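PDB 4TKT: AT-less polyketide synthase from Streptomyces platensis subsp. rosaceus, which probably catalyses a decarboxylative condensation that extends the growing polyketide chain on the isomigrastatin assembly line, which relies on separate acyltransferases. Local coordinates for residues A576-T580 and S581-V585; V513-T517 and L518-V522; G477-R480 and D481-K485; G20-D23 and L24-W28. All blocks are in the same frame, centred on the assembly; numbering follows the deposited sequence.

Contact 1. Residues A576-T580 and S581-V585; sequences AEAWT and SGLAV
Glu577 O is gripped twice by Ser581, whose hydroxyl donates from OG at 3.0 Å and whose amide donates from N at 3.1 Å, the two reaching the carbonyl from opposite faces of its plane. The serine hydroxyl can fold back over the last turn because OG lies beside its own backbone N, at a chi1 of -63°. One residue earlier, Thr580 does the same with its OG1, 2.8 Å from Ala576 O, so two successive hydroxyls are absorbed by backbone carbonyls that already serve an amide. The helix then closes in a textbook Schellman motif. Leu583 N reaches back to Ala578 O, and inside that bond Gly582 N donates to Trp579 O at 2.9 Å, from above the carbonyl plane. Gly582 takes a positive phi of 123°, a backbone conformation that glycine adopts readily. Past the glycine the chain doubles back along the helix. Leu583 lays CD2 on Ala578 CB, at 3.8 Å, while Val585 crosses Trp579 at about a right angle and brings CG2 to the edge of the indole, 3.6 Å from CD1. Leu583 O comes within 3.6 Å of Trp579 CA in a nearly straight CA-H...O contact. Arg510 takes up the carbonyl of Trp579 and forms a cation-pi pair with its indole, which also meets Trp587 edge-to-face. The helix 573-580 rests on the three-stranded sheet, with Ala576, Trp579 and Thr580 all on Ala512 of the strand 509-515, Trp579 also on Val463 of 460-466, and Thr580 on Tyr539 of 538-541.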
ATOM      1  N   ALA A 576     -15.560 -27.303  14.269  1.00 45.48           N
ATOM      2  CA  ALA A 576     -15.748 -25.872  14.476  1.00 47.08           C
ATOM      3  C   ALA A 576     -15.832 -25.526  15.957  1.00 49.02           C
ATOM      4  O   ALA A 576     -15.247 -24.541  16.408  1.00 53.35           O
ATOM      5  CB  ALA A 576     -16.996 -25.394  13.752  1.00 40.88           C
ATOM      6  N   GLU A 577     -16.563 -26.336  16.712  1.00 49.20           N
ATOM      7  CA  GLU A 577     -16.725 -26.079  18.135  1.00 43.91           C
ATOM      8  C   GLU A 577     -15.405 -26.297  18.863  1.00 43.09           C
ATOM      9  O   GLU A 577     -15.031 -25.514  19.737  1.00 39.55           O
ATOM     10  CB  GLU A 577     -17.821 -26.968  18.722  1.00 43.16           C
ATOM     11  CG  GLU A 577     -18.223 -26.592  20.138  1.00 55.43           C
ATOM     12  CD  GLU A 577     -19.509 -27.263  20.580  1.00 64.59           C
ATOM     13  OE1 GLU A 577     -19.998 -28.156  19.855  1.00 71.25           O
ATOM     14  OE2 GLU A 577     -20.034 -26.892  21.650  1.00 65.76           O
ATOM     15  N   ALA A 578     -14.698 -27.357  18.486  1.00 41.09           N
ATOM     16  CA  ALA A 578     -13.414 -27.682  19.094  1.00 41.22           C
ATOM     17  C   ALA A 578     -12.397 -26.586  18.816  1.00 47.37           C
ATOM     18  O   ALA A 578     -11.636 -26.197  19.701  1.00 47.32           O
ATOM     19  CB  ALA A 578     -12.905 -29.016  18.581  1.00 42.43           C
ATOM     20  N   TRP A 579     -12.395 -26.091  17.582  1.00 40.02           N
ATOM     21  CA  TRP A 579     -11.487 -25.024  17.186  1.00 46.06           C
ATOM     22  C   TRP A 579     -11.753 -23.760  17.996  1.00 39.67           C
ATOM     23  O   TRP A 579     -10.827 -23.122  18.490  1.00 37.55           O
ATOM     24  CB  TRP A 579     -11.617 -24.731  15.691  1.00 39.21           C
ATOM     25  CG  TRP A 579     -10.764 -23.585  15.243  1.00 48.10           C
ATOM     26  CD1 TRP A 579      -9.464 -23.642  14.826  1.00 38.44           C
ATOM     27  CD2 TRP A 579     -11.147 -22.207  15.177  1.00 45.70           C
ATOM     28  NE1 TRP A 579      -9.017 -22.383  14.502  1.00 40.54           N
ATOM     29  CE2 TRP A 579     -10.030 -21.484  14.709  1.00 42.47           C
ATOM     30  CE3 TRP A 579     -12.326 -21.513  15.467  1.00 36.96           C
ATOM     31  CZ2 TRP A 579     -10.058 -20.105  14.525  1.00 35.97           C
ATOM     32  CZ3 TRP A 579     -12.351 -20.142  15.283  1.00 38.68           C
ATOM     33  CH2 TRP A 579     -11.224 -19.453  14.817  1.00 35.62           C
ATOM     34  N   THR A 580     -13.028 -23.413  18.131  1.00 37.95           N
ATOM     35  CA  THR A 580     -13.437 -22.254  18.913  1.00 37.12           C
ATOM     36  C   THR A 580     -12.961 -22.379  20.358  1.00 45.43           C
ATOM     37  O   THR A 580     -12.622 -21.386  21.000  1.00 40.38           O
ATOM     38  CB  THR A 580     -14.966 -22.079  18.880  1.00 37.22           C
ATOM     39  OG1 THR A 580     -15.400 -21.991  17.518  1.00 47.42           O
ATOM     40  CG2 THR A 580     -15.387 -20.822  19.621  1.00 36.47           C
ATOM     41  N   SER A 581     -12.919 -23.610  20.856  1.00 48.47           N
ATOM     42  CA  SER A 581     -12.476 -23.871  22.219  1.00 46.66           C
ATOM     43  C   SER A 581     -10.966 -23.731  22.370  1.00 46.79           C
ATOM     44  O   SER A 581     -10.449 -23.737  23.486  1.00 50.54           O
ATOM     45  CB  SER A 581     -12.912 -25.265  22.664  1.00 50.80           C
ATOM     46  OG  SER A 581     -14.324 -25.360  22.689  1.00 66.58           O
ATOM     47  N   GLY A 582     -10.261 -23.616  21.249  1.00 41.65           N
ATOM     48  CA  GLY A 582      -8.831 -23.366  21.283  1.00 43.35           C
ATOM     49  C   GLY A 582      -7.976 -24.390  20.561  1.00 46.92           C
ATOM     50  O   GLY A 582      -6.761 -24.221  20.451  1.00 52.55           O
ATOM     51  N   LEU A 583      -8.603 -25.453  20.068  1.00 46.57           N
ATOM     52  CA  LEU A 583      -7.883 -26.506  19.364  1.00 47.54           C
ATOM     53  C   LEU A 583      -7.246 -25.983  18.082  1.00 52.88           C
ATOM     54  O   LEU A 583      -7.908 -25.344  17.265  1.00 57.12           O
ATOM     55  CB  LEU A 583      -8.817 -27.674  19.039  1.00 50.12           C
ATOM     56  CG  LEU A 583      -8.223 -28.811  18.202  1.00 56.22           C
ATOM     57  CD1 LEU A 583      -7.155 -29.561  18.986  1.00 52.38           C
ATOM     58  CD2 LEU A 583      -9.310 -29.763  17.717  1.00 61.58           C
ATOM     59  N   ALA A 584      -5.955 -26.249  17.915  1.00 50.05           N
ATOM     60  CA  ALA A 584      -5.261 -25.882  16.689  1.00 46.44           C
ATOM     61  C   ALA A 584      -5.758 -26.754  15.544  1.00 48.99           C
ATOM     62  O   ALA A 584      -5.912 -27.961  15.704  1.00 53.54           O
ATOM     63  CB  ALA A 584      -3.762 -26.021  16.859  1.00 43.17           C
ATOM     64  N   VAL A 585      -6.020 -26.142  14.395  1.00 50.04           N
ATOM     65  CA  VAL A 585      -6.570 -26.871  13.257  1.00 52.05           C
ATOM     66  C   VAL A 585      -5.838 -26.532  11.963  1.00 53.25           C
ATOM     67  O   VAL A 585      -5.681 -25.360  11.618  1.00 50.33           O
ATOM     68  CB  VAL A 585      -8.075 -26.575  13.073  1.00 48.11           C
ATOM     69  CG1 VAL A 585      -8.581 -27.151  11.757  1.00 42.36           C
ATOM     70  CG2 VAL A 585      -8.876 -27.117  14.247  1.00 47.20           C
TER

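Contact 2. Residues V513-T517 and L518-V522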
ATOM      1  N   VAL A 513     -18.911 -20.453  12.592  1.00 37.85           N
ATOM      2  CA  VAL A 513     -20.306 -20.705  12.253  1.00 38.45           C
ATOM      3  C   VAL A 513     -20.431 -21.487  10.947  1.00 38.77           C
ATOM      4  O   VAL A 513     -19.775 -21.174   9.953  1.00 39.24           O
ATOM      5  CB  VAL A 513     -21.106 -19.383  12.150  1.00 44.98           C
ATOM      6  CG1 VAL A 513     -20.426 -18.409  11.198  1.00 43.05           C
ATOM      7  CG2 VAL A 513     -22.541 -19.651  11.726  1.00 45.30           C
ATOM      8  N   ALA A 514     -21.267 -22.522  10.966  1.00 44.03           N
ATOM      9  CA  ALA A 514     -21.536 -23.318   9.775  1.00 46.04           C
ATOM     10  C   ALA A 514     -22.757 -22.779   9.033  1.00 51.39           C
ATOM     11  O   ALA A 514     -23.869 -22.800   9.558  1.00 51.46           O
ATOM     12  CB  ALA A 514     -21.739 -24.775  10.147  1.00 39.73           C
ATOM     13  N   VAL A 515     -22.546 -22.293   7.813  1.00 51.17           N
ATOM     14  CA  VAL A 515     -23.632 -21.723   7.020  1.00 50.77           C
ATOM     15  C   VAL A 515     -23.607 -22.240   5.584  1.00 49.71           C
ATOM     16  O   VAL A 515     -22.593 -22.762   5.123  1.00 51.99           O
ATOM     17  CB  VAL A 515     -23.569 -20.180   6.993  1.00 43.87           C
ATOM     18  CG1 VAL A 515     -23.936 -19.602   8.350  1.00 43.26           C
ATOM     19  CG2 VAL A 515     -22.190 -19.710   6.566  1.00 41.25           C
ATOM     20  N   SER A 516     -24.727 -22.093   4.884  1.00 48.46           N
ATOM     21  CA  SER A 516     -24.808 -22.502   3.486  1.00 45.66           C
ATOM     22  C   SER A 516     -25.325 -21.367   2.605  1.00 51.09           C
ATOM     23  O   SER A 516     -25.212 -21.423   1.380  1.00 56.75           O
ATOM     24  CB  SER A 516     -25.697 -23.739   3.335  1.00 46.29           C
ATOM     25  OG  SER A 516     -27.017 -23.484   3.781  1.00 51.08           O
ATOM     26  N   THR A 517     -25.887 -20.336   3.231  1.00 52.09           N
ATOM     27  CA  THR A 517     -26.351 -19.159   2.500  1.00 51.20           C
ATOM     28  C   THR A 517     -25.756 -17.884   3.085  1.00 49.14           C
ATOM     29  O   THR A 517     -25.502 -17.800   4.287  1.00 43.59           O
ATOM     30  CB  THR A 517     -27.887 -19.032   2.516  1.00 51.51           C
ATOM     31  OG1 THR A 517     -28.322 -18.607   3.813  1.00 49.23           O
ATOM     32  CG2 THR A 517     -28.547 -20.358   2.158  1.00 46.52           C
ATOM     33  N   LEU A 518     -25.543 -16.892   2.228  1.00 50.10           N
ATOM     34  CA  LEU A 518     -24.968 -15.618   2.651  1.00 47.11           C
ATOM     35  C   LEU A 518     -25.840 -14.828   3.640  1.00 43.65           C
ATOM     36  O   LEU A 518     -25.310 -14.269   4.598  1.00 51.43           O
ATOM     37  CB  LEU A 518     -24.660 -14.745   1.432  1.00 47.74           C
ATOM     38  CG  LEU A 518     -23.898 -13.456   1.744  1.00 45.11           C
ATOM     39  CD1 LEU A 518     -22.536 -13.775   2.337  1.00 42.35           C
ATOM     40  CD2 LEU A 518     -23.760 -12.594   0.501  1.00 44.05           C
ATOM     41  N   PRO A 519     -27.170 -14.762   3.415  1.00 46.70           N
ATOM     42  CA  PRO A 519     -27.969 -14.028   4.405  1.00 44.19           C
ATOM     43  C   PRO A 519     -27.923 -14.650   5.798  1.00 45.63           C
ATOM     44  O   PRO A 519     -28.085 -13.935   6.787  1.00 43.98           O
ATOM     45  CB  PRO A 519     -29.387 -14.099   3.830  1.00 46.76           C
ATOM     46  CG  PRO A 519     -29.189 -14.268   2.374  1.00 46.54           C
ATOM     47  CD  PRO A 519     -27.988 -15.151   2.252  1.00 48.25           C
ATOM     48  N   ALA A 520     -27.710 -15.960   5.870  1.00 48.35           N
ATOM     49  CA  ALA A 520     -27.587 -16.644   7.152  1.00 43.06           C
ATOM     50  C   ALA A 520     -26.275 -16.269   7.830  1.00 51.29           C
ATOM     51  O   ALA A 520     -26.229 -16.075   9.045  1.00 50.57           O
ATOM     52  CB  ALA A 520     -27.678 -18.148   6.969  1.00 43.80           C
ATOM     53  N   LEU A 521     -25.212 -16.172   7.038  1.00 49.00           N
ATOM     54  CA  LEU A 521     -23.906 -15.784   7.556  1.00 47.76           C
ATOM     55  C   LEU A 521     -23.940 -14.359   8.099  1.00 39.73           C
ATOM     56  O   LEU A 521     -23.401 -14.085   9.169  1.00 40.90           O
ATOM     57  CB  LEU A 521     -22.834 -15.915   6.475  1.00 47.53           C
ATOM     58  CG  LEU A 521     -21.425 -15.458   6.867  1.00 45.31           C
ATOM     59  CD1 LEU A 521     -20.947 -16.169   8.122  1.00 46.80           C
ATOM     60  CD2 LEU A 521     -20.453 -15.686   5.725  1.00 39.85           C
ATOM     61  N   VAL A 522     -24.584 -13.461   7.357  1.00 43.90           N
ATOM     62  CA  VAL A 522     -24.738 -12.076   7.786  1.00 46.32           C
ATOM     63  C   VAL A 522     -25.479 -11.997   9.120  1.00 49.36           C
ATOM     64  O   VAL A 522     -25.100 -11.226  10.002  1.00 52.44           O
ATOM     65  CB  VAL A 522     -25.487 -11.239   6.725  1.00 44.96           C
ATOM     66  CG1 VAL A 522     -25.747  -9.827   7.235  1.00 40.16           C
ATOM     67  CG2 VAL A 522     -24.696 -11.197   5.431  1.00 40.78           C
TER
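Thr517 is the N-cap of the helix 518-530, at the turn where the strand 509-515 ends, and its OG1 accepts from Ala520 N; apolar side chains pack between the strand and the returning helix. The short axes of 513-515 and 518-522 run nearly antiparallel, at 157°, and approach to 8.5 Å. At the cap, Thr517 OG1 sits between its backbone N and carbonyl carbon (chi1 74°), a position that faces it into the first turn, where the bond from Ala520 N is weak and OG1 touches Ala520 CB at 3.3 Å. The firmer link is made by the main chain, from Leu521 N to Thr517 O at 3.2 Å and in the carbonyl plane. Between helix and strand, Leu521 is held by two valines. Its CB meets Val515 CG2 at 3.9 Å, the two side chains crossing at about a right angle, and its CD1 extends to Val513 CG1 at 3.8 Å. The other branch of Val515, CG1, lies against the backbone of Leu521. Ser490 OG bonds to the amide of Leu518. Val513 and Val515 pair through their backbones with the strand 460-466, whose Val462 also packs against Leu521, so the helix packs against a face of the antiparallel sheet.

Contact 3. Residues G477-R480 and D481-K485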
ATOM      1  N   GLY A 477     -18.583  -7.366  12.897  1.00 39.14           N
ATOM      2  CA  GLY A 477     -19.325  -6.236  12.377  1.00 42.09           C
ATOM      3  C   GLY A 477     -18.796  -5.761  11.038  1.00 43.68           C
ATOM      4  O   GLY A 477     -19.569  -5.491  10.119  1.00 47.36           O
ATOM      5  N   ARG A 478     -17.475  -5.661  10.923  1.00 44.16           N
ATOM      6  CA  ARG A 478     -16.864  -5.149   9.701  1.00 42.87           C
ATOM      7  C   ARG A 478     -17.002  -6.153   8.559  1.00 46.56           C
ATOM      8  O   ARG A 478     -17.132  -5.766   7.397  1.00 47.61           O
ATOM      9  CB  ARG A 478     -15.392  -4.797   9.941  1.00 39.06           C
ATOM     10  CG  ARG A 478     -15.178  -3.817  11.090  1.00 50.72           C
ATOM     11  CD  ARG A 478     -14.102  -2.771  10.794  1.00 62.83           C
ATOM     12  NE  ARG A 478     -12.752  -3.330  10.766  1.00 68.65           N
ATOM     13  CZ  ARG A 478     -11.954  -3.306   9.702  1.00 71.13           C
ATOM     14  NH1 ARG A 478     -12.366  -2.746   8.572  1.00 75.70           N
ATOM     15  NH2 ARG A 478     -10.741  -3.839   9.768  1.00 65.52           N
ATOM     16  N   LEU A 479     -16.981  -7.440   8.891  1.00 38.56           N
ATOM     17  CA  LEU A 479     -17.180  -8.483   7.891  1.00 38.63           C
ATOM     18  C   LEU A 479     -18.639  -8.516   7.456  1.00 46.58           C
ATOM     19  O   LEU A 479     -18.946  -8.725   6.282  1.00 47.62           O
ATOM     20  CB  LEU A 479     -16.756  -9.847   8.436  1.00 38.10           C
ATOM     21  CG  LEU A 479     -16.959 -11.040   7.500  1.00 38.23           C
ATOM     22  CD1 LEU A 479     -16.199 -10.837   6.203  1.00 38.14           C
ATOM     23  CD2 LEU A 479     -16.533 -12.334   8.172  1.00 37.76           C
ATOM     24  N   ARG A 480     -19.532  -8.311   8.417  1.00 39.93           N
ATOM     25  CA  ARG A 480     -20.960  -8.240   8.138  1.00 48.19           C
ATOM     26  C   ARG A 480     -21.266  -7.099   7.178  1.00 49.87           C
ATOM     27  O   ARG A 480     -22.045  -7.257   6.239  1.00 42.27           O
ATOM     28  CB  ARG A 480     -21.747  -8.062   9.435  1.00 41.17           C
ATOM     29  CG  ARG A 480     -23.201  -7.685   9.240  1.00 42.25           C
ATOM     30  CD  ARG A 480     -23.712  -6.933  10.453  1.00 49.50           C
ATOM     31  NE  ARG A 480     -22.955  -5.703  10.666  1.00 54.05           N
ATOM     32  CZ  ARG A 480     -22.952  -5.014  11.802  1.00 56.01           C
ATOM     33  NH1 ARG A 480     -23.661  -5.436  12.839  1.00 42.84           N
ATOM     34  NH2 ARG A 480     -22.233  -3.904  11.903  1.00 42.51           N
ATOM     35  N   ASP A 481     -20.642  -5.950   7.419  1.00 47.06           N
ATOM     36  CA  ASP A 481     -20.862  -4.774   6.587  1.00 47.77           C
ATOM     37  C   ASP A 481     -20.310  -4.983   5.184  1.00 47.98           C
ATOM     38  O   ASP A 481     -20.875  -4.495   4.204  1.00 48.12           O
ATOM     39  CB  ASP A 481     -20.229  -3.536   7.226  1.00 50.08           C
ATOM     40  CG  ASP A 481     -20.886  -3.156   8.540  1.00 58.01           C
ATOM     41  OD1 ASP A 481     -22.028  -3.601   8.789  1.00 59.21           O
ATOM     42  OD2 ASP A 481     -20.261  -2.406   9.319  1.00 60.96           O
ATOM     43  N   ALA A 482     -19.205  -5.714   5.091  1.00 41.04           N
ATOM     44  CA  ALA A 482     -18.597  -6.001   3.801  1.00 40.94           C
ATOM     45  C   ALA A 482     -19.463  -6.949   2.976  1.00 50.43           C
ATOM     46  O   ALA A 482     -19.640  -6.751   1.775  1.00 50.69           O
ATOM     47  CB  ALA A 482     -17.209  -6.586   3.988  1.00 39.88           C
ATOM     48  N   LEU A 483     -20.011  -7.973   3.622  1.00 41.53           N
ATOM     49  CA  LEU A 483     -20.760  -9.003   2.908  1.00 48.69           C
ATOM     50  C   LEU A 483     -22.178  -8.563   2.563  1.00 46.20           C
ATOM     51  O   LEU A 483     -22.951  -9.332   1.993  1.00 57.11           O
ATOM     52  CB  LEU A 483     -20.797 -10.295   3.724  1.00 41.62           C
ATOM     53  CG  LEU A 483     -19.431 -10.957   3.916  1.00 44.84           C
ATOM     54  CD1 LEU A 483     -19.567 -12.290   4.638  1.00 40.31           C
ATOM     55  CD2 LEU A 483     -18.731 -11.131   2.579  1.00 40.65           C
ATOM     56  N   ARG A 484     -22.517  -7.326   2.906  1.00 46.51           N
ATOM     57  CA  ARG A 484     -23.803  -6.761   2.520  1.00 49.58           C
ATOM     58  C   ARG A 484     -23.699  -6.026   1.185  1.00 55.04           C
ATOM     59  O   ARG A 484     -24.714  -5.669   0.587  1.00 61.34           O
ATOM     60  CB  ARG A 484     -24.326  -5.818   3.603  1.00 45.15           C
ATOM     61  CG  ARG A 484     -24.907  -6.527   4.814  1.00 51.82           C
ATOM     62  CD  ARG A 484     -25.326  -5.535   5.888  1.00 62.20           C
ATOM     63  NE  ARG A 484     -26.078  -6.178   6.962  1.00 72.06           N
ATOM     64  CZ  ARG A 484     -26.355  -5.603   8.128  1.00 76.96           C
ATOM     65  NH1 ARG A 484     -25.933  -4.371   8.379  1.00 80.20           N
ATOM     66  NH2 ARG A 484     -27.047  -6.264   9.047  1.00 74.45           N
ATOM     67  N   LYS A 485     -22.469  -5.804   0.723  1.00 48.66           N
ATOM     68  CA  LYS A 485     -22.242  -5.106  -0.540  1.00 52.84           C
ATOM     69  C   LYS A 485     -22.767  -5.923  -1.716  1.00 56.28           C
ATOM     70  O   LYS A 485     -22.981  -7.129  -1.598  1.00 53.38           O
ATOM     71  CB  LYS A 485     -20.756  -4.798  -0.736  1.00 57.31           C
ATOM     72  CG  LYS A 485     -20.157  -3.878   0.318  1.00 63.34           C
ATOM     73  CD  LYS A 485     -18.764  -3.420  -0.089  1.00 72.06           C
ATOM     74  CE  LYS A 485     -18.008  -2.821   1.087  1.00 75.60           C
ATOM     75  NZ  LYS A 485     -18.755  -1.702   1.724  1.00 77.27           N
TER
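The C-terminal end of the helix 469-482 runs into a type I beta turn, Ala482 to Lys485, and side chains one turn apart pack along this helix end within the KS-MAT linker domain. Regular helical bonds persist to the exit: Asp481 N donates to Gly477 O at 2.9 Å, Ala482 N to Arg478 O, and Leu483 N to Leu479 O at 3.0 Å. On the buried side, Leu479 CD1 meets Leu483 CG at 4.0 Å, a leucine pair one turn apart that faces Leu500, Ile496 and Leu521 of neighbouring helices. The polar side is built on Arg480. Its chain leaves with CG anti to the backbone N and then bends about the CG-CD bond (chi3 61°), which swings the guanidinium back beside its sequence neighbour Asp481. There NE makes a salt bridge to Asp481 OD1 at 3.0 Å, meeting that oxygen from above the carboxylate plane, and NH2 adds a weak bond to the same atom. Gly477 CA lies over one face of this guanidinium. NH1 is satisfied elsewhere, by a salt bridge to Asp526 of the helix 518-530, so two carboxylates flank the guanidinium, which probably restrains its orientation. Arg484, extended from CG to NE, runs alongside Arg480 in the same direction, the two guanidinium planes only 11° apart. The two like charges come close, Arg480 NE being 4.0 Å from Arg484 NH1; Arg480 CD lies over one face of the Arg484 guanidinium, toward its rim, 3.7 Å from Arg484 NH2.

Contact 4. Residues G20-D23 and L24-W28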
ATOM      1  N   GLY A  20      -7.252  11.014   3.119  1.00 38.49           N
ATOM      2  CA  GLY A  20      -8.673  10.894   2.846  1.00 33.33           C
ATOM      3  C   GLY A  20      -9.083   9.477   2.492  1.00 36.65           C
ATOM      4  O   GLY A  20     -10.213   9.241   2.066  1.00 35.34           O
ATOM      5  N   ALA A  21      -8.168   8.529   2.678  1.00 38.87           N
ATOM      6  CA  ALA A  21      -8.416   7.146   2.294  1.00 32.63           C
ATOM      7  C   ALA A  21      -7.727   6.157   3.230  1.00 36.89           C
ATOM      8  O   ALA A  21      -6.577   5.778   3.005  1.00 36.47           O
ATOM      9  CB  ALA A  21      -7.965   6.915   0.871  1.00 32.26           C
ATOM     10  N   PRO A  22      -8.441   5.726   4.279  1.00 36.00           N
ATOM     11  CA  PRO A  22      -7.938   4.769   5.272  1.00 32.22           C
ATOM     12  C   PRO A  22      -7.608   3.407   4.665  1.00 32.00           C
ATOM     13  O   PRO A  22      -6.829   2.651   5.244  1.00 32.48           O
ATOM     14  CB  PRO A  22      -9.099   4.649   6.268  1.00 33.84           C
ATOM     15  CG  PRO A  22      -9.916   5.880   6.060  1.00 36.57           C
ATOM     16  CD  PRO A  22      -9.800   6.189   4.601  1.00 36.60           C
ATOM     17  N   ASP A  23      -8.207   3.098   3.519  1.00 32.81           N
ATOM     18  CA  ASP A  23      -7.909   1.855   2.814  1.00 32.83           C
ATOM     19  C   ASP A  23      -8.028   2.045   1.309  1.00 33.14           C
ATOM     20  O   ASP A  23      -8.446   3.105   0.841  1.00 38.42           O
ATOM     21  CB  ASP A  23      -8.829   0.723   3.284  1.00 34.35           C
ATOM     22  CG  ASP A  23     -10.301   1.099   3.237  1.00 47.20           C
ATOM     23  OD1 ASP A  23     -10.730   1.764   2.271  1.00 51.53           O
ATOM     24  OD2 ASP A  23     -11.036   0.719   4.173  1.00 51.73           O
ATOM     25  N   LEU A  24      -7.672   1.009   0.558  1.00 33.24           N
ATOM     26  CA  LEU A  24      -7.610   1.098  -0.897  1.00 33.58           C
ATOM     27  C   LEU A  24      -8.987   1.259  -1.535  1.00 35.49           C
ATOM     28  O   LEU A  24      -9.124   1.937  -2.553  1.00 35.85           O
ATOM     29  CB  LEU A  24      -6.901  -0.132  -1.468  1.00 33.49           C
ATOM     30  CG  LEU A  24      -5.391  -0.165  -1.209  1.00 32.32           C
ATOM     31  CD1 LEU A  24      -4.818  -1.562  -1.390  1.00 31.90           C
ATOM     32  CD2 LEU A  24      -4.683   0.826  -2.122  1.00 30.84           C
ATOM     33  N   ASP A  25     -10.002   0.640  -0.937  1.00 36.85           N
ATOM     34  CA  ASP A  25     -11.367   0.757  -1.444  1.00 45.95           C
ATOM     35  C   ASP A  25     -11.829   2.210  -1.423  1.00 45.21           C
ATOM     36  O   ASP A  25     -12.431   2.694  -2.382  1.00 49.77           O
ATOM     37  CB  ASP A  25     -12.335  -0.109  -0.632  1.00 47.35           C
ATOM     38  CG  ASP A  25     -12.117  -1.596  -0.843  1.00 56.76           C
ATOM     39  OD1 ASP A  25     -11.508  -1.978  -1.867  1.00 59.62           O
ATOM     40  OD2 ASP A  25     -12.560  -2.385   0.015  1.00 63.78           O
ATOM     41  N   THR A  26     -11.546   2.899  -0.322  1.00 41.04           N
ATOM     42  CA  THR A  26     -11.880   4.312  -0.202  1.00 42.87           C
ATOM     43  C   THR A  26     -11.045   5.130  -1.175  1.00 43.60           C
ATOM     44  O   THR A  26     -11.529   6.097  -1.768  1.00 41.37           O
ATOM     45  CB  THR A  26     -11.649   4.829   1.224  1.00 37.38           C
ATOM     46  OG1 THR A  26     -12.387   4.023   2.148  1.00 38.86           O
ATOM     47  CG2 THR A  26     -12.101   6.274   1.346  1.00 37.88           C
ATOM     48  N   PHE A  27      -9.790   4.725  -1.336  1.00 42.15           N
ATOM     49  CA  PHE A  27      -8.863   5.415  -2.221  1.00 34.47           C
ATOM     50  C   PHE A  27      -9.385   5.416  -3.650  1.00 35.82           C
ATOM     51  O   PHE A  27      -9.287   6.419  -4.353  1.00 38.91           O
ATOM     52  CB  PHE A  27      -7.478   4.769  -2.145  1.00 32.79           C
ATOM     53  CG  PHE A  27      -6.414   5.512  -2.903  1.00 31.71           C
ATOM     54  CD1 PHE A  27      -6.250   6.876  -2.738  1.00 33.86           C
ATOM     55  CD2 PHE A  27      -5.563   4.840  -3.766  1.00 31.27           C
ATOM     56  CE1 PHE A  27      -5.268   7.559  -3.428  1.00 30.42           C
ATOM     57  CE2 PHE A  27      -4.578   5.517  -4.456  1.00 30.42           C
ATOM     58  CZ  PHE A  27      -4.432   6.878  -4.289  1.00 29.98           C
ATOM     59  N   TRP A  28      -9.961   4.293  -4.068  1.00 37.04           N
ATOM     60  CA  TRP A  28     -10.551   4.199  -5.396  1.00 38.68           C
ATOM     61  C   TRP A  28     -11.765   5.108  -5.528  1.00 47.26           C
ATOM     62  O   TRP A  28     -11.969   5.736  -6.567  1.00 55.45           O
ATOM     63  CB  TRP A  28     -10.949   2.759  -5.720  1.00 39.87           C
ATOM     64  CG  TRP A  28     -11.699   2.649  -7.012  1.00 43.25           C
ATOM     65  CD1 TRP A  28     -13.001   2.278  -7.176  1.00 44.14           C
ATOM     66  CD2 TRP A  28     -11.197   2.940  -8.321  1.00 42.16           C
ATOM     67  NE1 TRP A  28     -13.338   2.308  -8.508  1.00 45.76           N
ATOM     68  CE2 TRP A  28     -12.247   2.712  -9.232  1.00 49.93           C
ATOM     69  CE3 TRP A  28      -9.957   3.365  -8.813  1.00 43.85           C
ATOM     70  CZ2 TRP A  28     -12.098   2.896 -10.607  1.00 52.95           C
ATOM     71  CZ3 TRP A  28      -9.811   3.546 -10.178  1.00 45.03           C
ATOM     72  CH2 TRP A  28     -10.876   3.312 -11.058  1.00 49.82           C
TER
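Asp23 and Thr26 make the tight part of this contact, with two donors converging on a single carboxylate oxygen. Thr26 N lies 2.9 Å from Asp23 OD1, nearly in line with the carboxylate bond that ends there. The hydroxyl of Thr26 arrives on the syn side, with OG1 2.8 Å from Asp23 OD1 and tilted out of the carboxylate plane. The aspartate is poised for this because its CG sits between the backbone N and the carbonyl carbon (chi1 52°), bringing OD1 over the first turn. Phe27 N completes the grip by donating to Asp23 O at 3.0 Å. Just inside, the buried Ala21 packs its CB 3.6 Å from Phe27 CA and 3.7 Å from Phe27 CB. The outer side is looser. Exposed Pro22 brings CD only to 4.0 Å from Thr26 CG2, crossing it at a slant, and the methyl also lies near Gly20 O, which bonds to Asn30. Beyond the cap, Leu24 and Phe27 pack on Ala372 of the helix 366-380. The N-cap aspartate, probably ionised and favoured by the helix dipole, thus starts the helix 24-32, the first after the strand 9-17 in this thiolase-like ketosynthase fold.

Overall arrangement
Contacts 2 and 3 form one continuous patch: their centres lie 12 Å apart, with Leu521 CD2 3.7 Å from Leu483 CD1 and Val522 CG1 3.7 Å from Arg484 NE, so the start of one linker helix packs on the end of another. Contact 1 packs on the same three-stranded sheet as contact 2 but stays apart, about 5 Å from contact 2 at the nearest atoms and 24 Å from contact 3 between centres. Contact 4 belongs to the ketosynthase part, yet approaches contact 3 to about 6 Å between nearest atoms. A sulfate ion, probably a crystallisation component, lies about 4 Å from the side chain of Pro519 in contact 2. Together the four illustrate helix starts and ends across two parts of one chain.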